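Local coordinates for protein homoserine O-acetyltransferase (Bacillus anthracis str. 'Ames Ancestor', PDB 3I1I) that probably catalyses transfer of an acetyl group from acetyl-CoA to the hydroxyl of L-homoserine, an early step towards methionine in bacteria, at residues M135-I140 / V166-M171; Q215-L220 / L267-I272. All coordinates share one frame; numbering follows the deposited sequence.

How the interactions relate
Both contacts are apolar, partly buried and without a direct hydrogen bond across them, but they belong to different parts of the molecule. Interaction 1 joins two consecutive helices of the alpha/beta core, next to the central sheet, through sulfur, selenium and an aromatic face. Interaction 2 lies in the all-helical insertion between strands 174-178 and 309-313, where a selenomethionine methyl meets both an isoleucine and an exposed tyrosine, and the isoleucine also packs on a leucine. The two lie on opposite sides of the centre of the chain, with about 35 Å between their centres and about 20 Å between nearest atoms, and share no helix. Interaction 2 also has a second subunit nearby, whereas interaction 1 is confined to one chain.

Interaction 1 (M135-I140 / V166-M171); sequences MQCELI and VHYPHM
Tyr168, the first residue to leave helical geometry after helix 156-167, turns its ring toward Cys137 on helix 129-142. The two CA atoms are 8.6 Å apart, and the cysteine lies over one face of the ring. Its SG sits 3.9 Å from the centroid of the Tyr168 ring and only 17° off the ring normal, a sulfur-aromatic contact displaced toward the CE1 rim. Cys137 CB hangs over the same face near CZ, adding a CH-pi contact, so the whole short side chain lies against the ring. The phenol end is held separately: Tyr168 OH is hydrogen-bonded to Arg134, one turn before Glu138 on the same helix, and a water links it weakly to Glu138 OE2. Trp164, on helix 156-167, meets the tyrosine ring and touches Cys137.

Beyond Tyr168 the chain reverses through Pro169 and His170 in a type I turn, fixed by the bond from Met171 N to Tyr168 O (3.0 Å). This brings Met171, a selenomethionine, back to the same helix. Its SE reaches Cys137 SG at 3.7 Å, so the thiol sulfur touches both the ring and the selenium. A bend about the last torsion (chi3 75°) then carries the methyl toward Ile140, where Met171 CE lies 4.1 Å from CG2 of Ile140; the two side chains lie alongside, pointing opposite ways.

Helix 156-167 follows strand 150-154 through what is probably the nucleophile elbow, with Ser155 as the likely nucleophile. The contact thus ties the C-terminal end of that helix to helix 129-142, which precedes strand 150-154 in the chain, an alternation of helix and strand characteristic of the alpha/beta hydrolase fold.

Interaction 2 (Q215-L220 / L267-I272); sequences QPMKGL and LTYRSI
Leu220 and Ile272 mark the closest backbone approach, 7.2 Å between their CA atoms, where the first turn of helix 217-228 faces the chain leaving the end of helix 259-270. Met217, a selenomethionine, supplies the central side chain. Bends at both chi2 (-61°) and chi3 (-73°) fold it back so that its terminal methyl sits in the corner made by Ile272 and Tyr269. Met217 CE lies 3.4 Å from CD1 of Ile272, a tight approach, and 3.5 Å from CE1 of Tyr269. The tyrosine is set roughly perpendicular to the methionine side chain, whose methyl approaches the ring obliquely, near CE1, CZ and the hydroxyl. Ile272 lies antiparallel beside Met217 and also reaches Leu220, its CD1 standing 4.1 Å from CB of Leu220, while its CG2 branch nears Leu220 CG.

Ile272 packs along helix 217-228 against Gln221 and Asn224, and Leu220 is backed by Ala277 and Trp280 of helix 277-289, within the helical insertion that probably forms the lid over the active site, as in related acetyltransferases. Nearby, Lys218 packs on Leu202 of the second subunit.

Hydrogen bonds from Thr268 OG1 to Gln221 and Ser271 OG to Asn224 also set the helices' position; the contact itself coheres by van der Waals forces and, at buried Leu220 and Ile272, probably the hydrophobic effect.

Interaction 1 (M135-I140 / V166-M171)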
loop_
_atom_site.group_PDB
_atom_site.type_symbol
_atom_site.label_atom_id
_atom_site.label_comp_id
_atom_site.label_asym_id
_atom_site.label_seq_id
_atom_site.Cartn_x
_atom_site.Cartn_y
_atom_site.Cartn_z
HETATM N N MSE A 135 -12.469 10.931 27.304
HETATM C CA MSE A 135 -12.045 12.291 27.470
HETATM C C MSE A 135 -13.183 13.267 27.211
HETATM O O MSE A 135 -13.415 14.135 28.025
HETATM C CB MSE A 135 -10.873 12.602 26.580
HETATM C CG MSE A 135 -9.596 12.011 27.121
HETATM SE SE MSE A 135 -8.215 12.118 25.760
HETATM C CE MSE A 135 -8.278 14.064 25.440
ATOM N N GLN A 136 -13.900 13.109 26.105
ATOM C CA GLN A 136 -15.034 13.958 25.801
ATOM C C GLN A 136 -16.068 14.002 26.948
ATOM O O GLN A 136 -16.614 15.051 27.279
ATOM C CB GLN A 136 -15.725 13.442 24.557
ATOM C CG GLN A 136 -14.978 13.708 23.248
ATOM C CD GLN A 136 -15.705 13.061 22.080
ATOM O OE1 GLN A 136 -16.312 11.990 22.223
ATOM N NE2 GLN A 136 -15.695 13.728 20.943
ATOM N N CYS A 137 -16.329 12.841 27.535
ATOM C CA CYS A 137 -17.256 12.737 28.612
ATOM C C CYS A 137 -16.829 13.556 29.843
ATOM O O CYS A 137 -17.683 14.160 30.503
ATOM C CB CYS A 137 -17.421 11.279 28.997
ATOM S SG CYS A 137 -18.731 11.052 30.160
ATOM N N GLU A 138 -15.528 13.590 30.141
ATOM C CA GLU A 138 -15.040 14.420 31.238
ATOM C C GLU A 138 -15.351 15.856 30.966
ATOM O O GLU A 138 -15.747 16.590 31.876
ATOM C CB GLU A 138 -13.540 14.350 31.419
ATOM C CG GLU A 138 -13.020 12.981 31.648
ATOM C CD GLU A 138 -13.065 12.599 33.075
ATOM O OE1 GLU A 138 -11.945 12.459 33.642
ATOM O OE2 GLU A 138 -14.200 12.431 33.610
ATOM N N LEU A 139 -15.114 16.268 29.723
ATOM C CA LEU A 139 -15.417 17.646 29.333
ATOM C C LEU A 139 -16.911 17.923 29.457
ATOM O O LEU A 139 -17.293 18.900 30.037
ATOM C CB LEU A 139 -14.922 17.962 27.910
ATOM C CG LEU A 139 -15.469 19.244 27.243
ATOM C CD1 LEU A 139 -15.273 20.410 28.194
ATOM C CD2 LEU A 139 -14.808 19.535 25.887
ATOM N N ILE A 140 -17.750 17.052 28.913
ATOM C CA ILE A 140 -19.212 17.245 28.983
ATOM C C ILE A 140 -19.676 17.366 30.461
ATOM O O ILE A 140 -20.420 18.280 30.816
ATOM C CB ILE A 140 -19.952 16.078 28.272
ATOM C CG1 ILE A 140 -19.621 16.081 26.750
ATOM C CG2 ILE A 140 -21.447 16.175 28.455
ATOM C CD1 ILE A 140 -20.122 17.324 26.019
ATOM N N VAL A 166 -22.487 2.753 23.519
ATOM C CA VAL A 166 -22.218 1.520 24.261
ATOM C C VAL A 166 -21.854 1.829 25.732
ATOM O O VAL A 166 -22.441 1.275 26.639
ATOM C CB VAL A 166 -21.093 0.688 23.580
ATOM C CG1 VAL A 166 -20.611 -0.430 24.482
ATOM C CG2 VAL A 166 -21.599 0.146 22.249
ATOM N N HIS A 167 -20.918 2.741 25.958
ATOM C CA HIS A 167 -20.356 2.893 27.284
ATOM C C HIS A 167 -20.959 3.954 28.165
ATOM O O HIS A 167 -20.694 3.937 29.343
ATOM C CB HIS A 167 -18.857 3.052 27.188
ATOM C CG HIS A 167 -18.176 1.813 26.722
ATOM N ND1 HIS A 167 -17.698 0.850 27.592
ATOM C CD2 HIS A 167 -17.957 1.333 25.471
ATOM C CE1 HIS A 167 -17.168 -0.146 26.894
ATOM N NE2 HIS A 167 -17.322 0.114 25.606
ATOM N N TYR A 168 -21.791 4.851 27.635
ATOM C CA TYR A 168 -22.450 5.829 28.464
ATOM C C TYR A 168 -23.917 5.820 28.174
ATOM O O TYR A 168 -24.509 6.832 27.789
ATOM C CB TYR A 168 -21.847 7.214 28.240
ATOM C CG TYR A 168 -20.428 7.297 28.695
ATOM C CD1 TYR A 168 -20.112 7.285 30.049
ATOM C CD2 TYR A 168 -19.405 7.338 27.789
ATOM C CE1 TYR A 168 -18.785 7.330 30.487
ATOM C CE2 TYR A 168 -18.046 7.401 28.204
ATOM C CZ TYR A 168 -17.750 7.397 29.537
ATOM O OH TYR A 168 -16.440 7.481 29.914
ATOM N N PRO A 169 -24.533 4.666 28.385
ATOM C CA PRO A 169 -25.906 4.536 27.995
ATOM C C PRO A 169 -26.896 5.395 28.797
ATOM O O PRO A 169 -27.968 5.650 28.288
ATOM C CB PRO A 169 -26.192 3.057 28.255
ATOM C CG PRO A 169 -25.286 2.724 29.345
ATOM C CD PRO A 169 -24.038 3.447 29.062
ATOM N N HIS A 170 -26.597 5.836 30.011
ATOM C CA HIS A 170 -27.571 6.697 30.674
ATOM C C HIS A 170 -27.486 8.139 30.157
ATOM O O HIS A 170 -28.294 8.963 30.551
ATOM C CB HIS A 170 -27.416 6.684 32.206
ATOM C CG HIS A 170 -27.302 5.311 32.792
ATOM N ND1 HIS A 170 -28.019 4.229 32.311
ATOM C CD2 HIS A 170 -26.539 4.838 33.813
ATOM C CE1 HIS A 170 -27.681 3.146 32.987
ATOM N NE2 HIS A 170 -26.800 3.490 33.918
HETATM N N MSE A 171 -26.520 8.440 29.290
HETATM C CA MSE A 171 -26.262 9.800 28.876
HETATM C C MSE A 171 -26.626 10.090 27.451
HETATM O O MSE A 171 -26.649 11.243 27.094
HETATM C CB MSE A 171 -24.780 10.138 29.032
HETATM C CG MSE A 171 -24.301 10.270 30.470
HETATM SE SE MSE A 171 -22.437 10.741 30.575
HETATM C CE MSE A 171 -22.611 12.634 30.057
HETATM O O HOH W 1 -14.780 9.762 31.678
#

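Interaction 2 (Q215-L220 / L267-I272)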
loop_
_atom_site.group_PDB
_atom_site.type_symbol
_atom_site.label_atom_id
_atom_site.label_comp_id
_atom_site.label_asym_id
_atom_site.label_seq_id
_atom_site.Cartn_x
_atom_site.Cartn_y
_atom_site.Cartn_z
ATOM N N GLN A 215 9.563 15.135 7.990
ATOM C CA GLN A 215 8.574 14.066 7.864
ATOM C C GLN A 215 9.007 13.082 6.805
ATOM O O GLN A 215 9.564 13.496 5.824
ATOM C CB GLN A 215 7.211 14.647 7.470
ATOM C CG GLN A 215 6.580 15.563 8.541
ATOM C CD GLN A 215 6.083 14.813 9.758
ATOM O OE1 GLN A 215 5.862 13.595 9.717
ATOM N NE2 GLN A 215 5.874 15.537 10.850
ATOM N N PRO A 216 8.739 11.775 7.003
ATOM C CA PRO A 216 8.979 10.778 5.949
ATOM C C PRO A 216 7.914 10.848 4.862
ATOM O O PRO A 216 6.968 10.076 4.859
ATOM C CB PRO A 216 8.925 9.457 6.707
ATOM C CG PRO A 216 8.002 9.708 7.821
ATOM C CD PRO A 216 8.183 11.158 8.215
HETATM N N MSE A 217 8.087 11.779 3.941
HETATM C CA MSE A 217 7.074 12.091 2.932
HETATM C C MSE A 217 6.744 10.945 1.961
HETATM O O MSE A 217 5.590 10.792 1.555
HETATM C CB MSE A 217 7.495 13.341 2.135
HETATM C CG MSE A 217 7.665 14.598 3.001
HETATM SE SE MSE A 217 5.997 15.115 3.905
HETATM C CE MSE A 217 5.010 15.831 2.345
ATOM N N LYS A 218 7.721 10.135 1.577
ATOM C CA LYS A 218 7.408 9.018 0.668
ATOM C C LYS A 218 6.484 8.024 1.336
ATOM O O LYS A 218 5.432 7.681 0.806
ATOM C CB LYS A 218 8.651 8.299 0.181
ATOM C CG LYS A 218 9.522 9.150 -0.687
ATOM C CD LYS A 218 10.802 8.399 -1.118
ATOM C CE LYS A 218 11.787 9.299 -1.852
ATOM N NZ LYS A 218 12.951 8.484 -2.373
ATOM N N GLY A 219 6.849 7.584 2.525
ATOM C CA GLY A 219 5.982 6.688 3.272
ATOM C C GLY A 219 4.610 7.288 3.542
ATOM O O GLY A 219 3.593 6.606 3.413
ATOM N N LEU A 220 4.574 8.572 3.883
ATOM C CA LEU A 220 3.316 9.199 4.267
ATOM C C LEU A 220 2.407 9.371 3.060
ATOM O O LEU A 220 1.198 9.119 3.148
ATOM C CB LEU A 220 3.607 10.534 4.934
ATOM C CG LEU A 220 2.588 11.262 5.782
ATOM C CD1 LEU A 220 1.868 10.340 6.824
ATOM C CD2 LEU A 220 3.319 12.461 6.459
ATOM N N LEU A 267 -2.557 15.516 -5.774
ATOM C CA LEU A 267 -3.573 15.650 -4.734
ATOM C C LEU A 267 -3.084 15.060 -3.413
ATOM O O LEU A 267 -3.275 15.639 -2.375
ATOM C CB LEU A 267 -4.869 14.923 -5.111
ATOM C CG LEU A 267 -5.659 15.479 -6.289
ATOM C CD1 LEU A 267 -6.769 14.491 -6.736
ATOM C CD2 LEU A 267 -6.228 16.854 -5.912
ATOM N N THR A 268 -2.455 13.898 -3.465
ATOM C CA THR A 268 -2.152 13.205 -2.257
ATOM C C THR A 268 -0.933 13.800 -1.583
ATOM O O THR A 268 -0.801 13.705 -0.358
ATOM C CB THR A 268 -1.976 11.685 -2.478
ATOM O OG1 THR A 268 -0.970 11.433 -3.470
ATOM C CG2 THR A 268 -3.263 11.088 -2.903
ATOM N N TYR A 269 -0.055 14.426 -2.355
ATOM C CA TYR A 269 1.039 15.144 -1.765
ATOM C C TYR A 269 0.538 16.376 -1.032
ATOM O O TYR A 269 0.971 16.628 0.097
ATOM C CB TYR A 269 2.029 15.597 -2.792
ATOM C CG TYR A 269 3.296 16.120 -2.173
ATOM C CD1 TYR A 269 4.274 15.237 -1.735
ATOM C CD2 TYR A 269 3.519 17.491 -2.008
ATOM C CE1 TYR A 269 5.458 15.695 -1.173
ATOM C CE2 TYR A 269 4.714 17.967 -1.446
ATOM C CZ TYR A 269 5.679 17.051 -1.033
ATOM O OH TYR A 269 6.868 17.446 -0.459
ATOM N N ARG A 270 -0.353 17.129 -1.677
ATOM C CA ARG A 270 -0.903 18.349 -1.097
ATOM C C ARG A 270 -1.562 18.077 0.240
ATOM O O ARG A 270 -1.385 18.829 1.186
ATOM C CB ARG A 270 -1.946 18.995 -2.019
ATOM C CG ARG A 270 -1.999 20.507 -1.895
ATOM C CD ARG A 270 -1.152 21.183 -3.005
ATOM N NE ARG A 270 -1.869 21.203 -4.283
ATOM C CZ ARG A 270 -1.310 21.421 -5.468
ATOM N NH1 ARG A 270 -0.007 21.639 -5.560
ATOM N NH2 ARG A 270 -2.066 21.404 -6.556
ATOM N N SER A 271 -2.314 16.986 0.334
ATOM C CA SER A 271 -3.035 16.760 1.582
ATOM C C SER A 271 -2.193 16.209 2.724
ATOM O O SER A 271 -2.687 16.075 3.790
ATOM C CB SER A 271 -4.287 15.895 1.361
ATOM O OG SER A 271 -3.932 14.554 1.143
ATOM N N ILE A 272 -0.931 15.901 2.528
ATOM C CA ILE A 272 -0.090 15.491 3.651
ATOM C C ILE A 272 0.903 16.595 4.052
ATOM O O ILE A 272 1.849 16.359 4.828
ATOM C CB ILE A 272 0.689 14.165 3.391
ATOM C CG1 ILE A 272 1.541 14.261 2.112
ATOM C CG2 ILE A 272 -0.285 12.986 3.388
ATOM C CD1 ILE A 272 2.720 13.315 2.041
#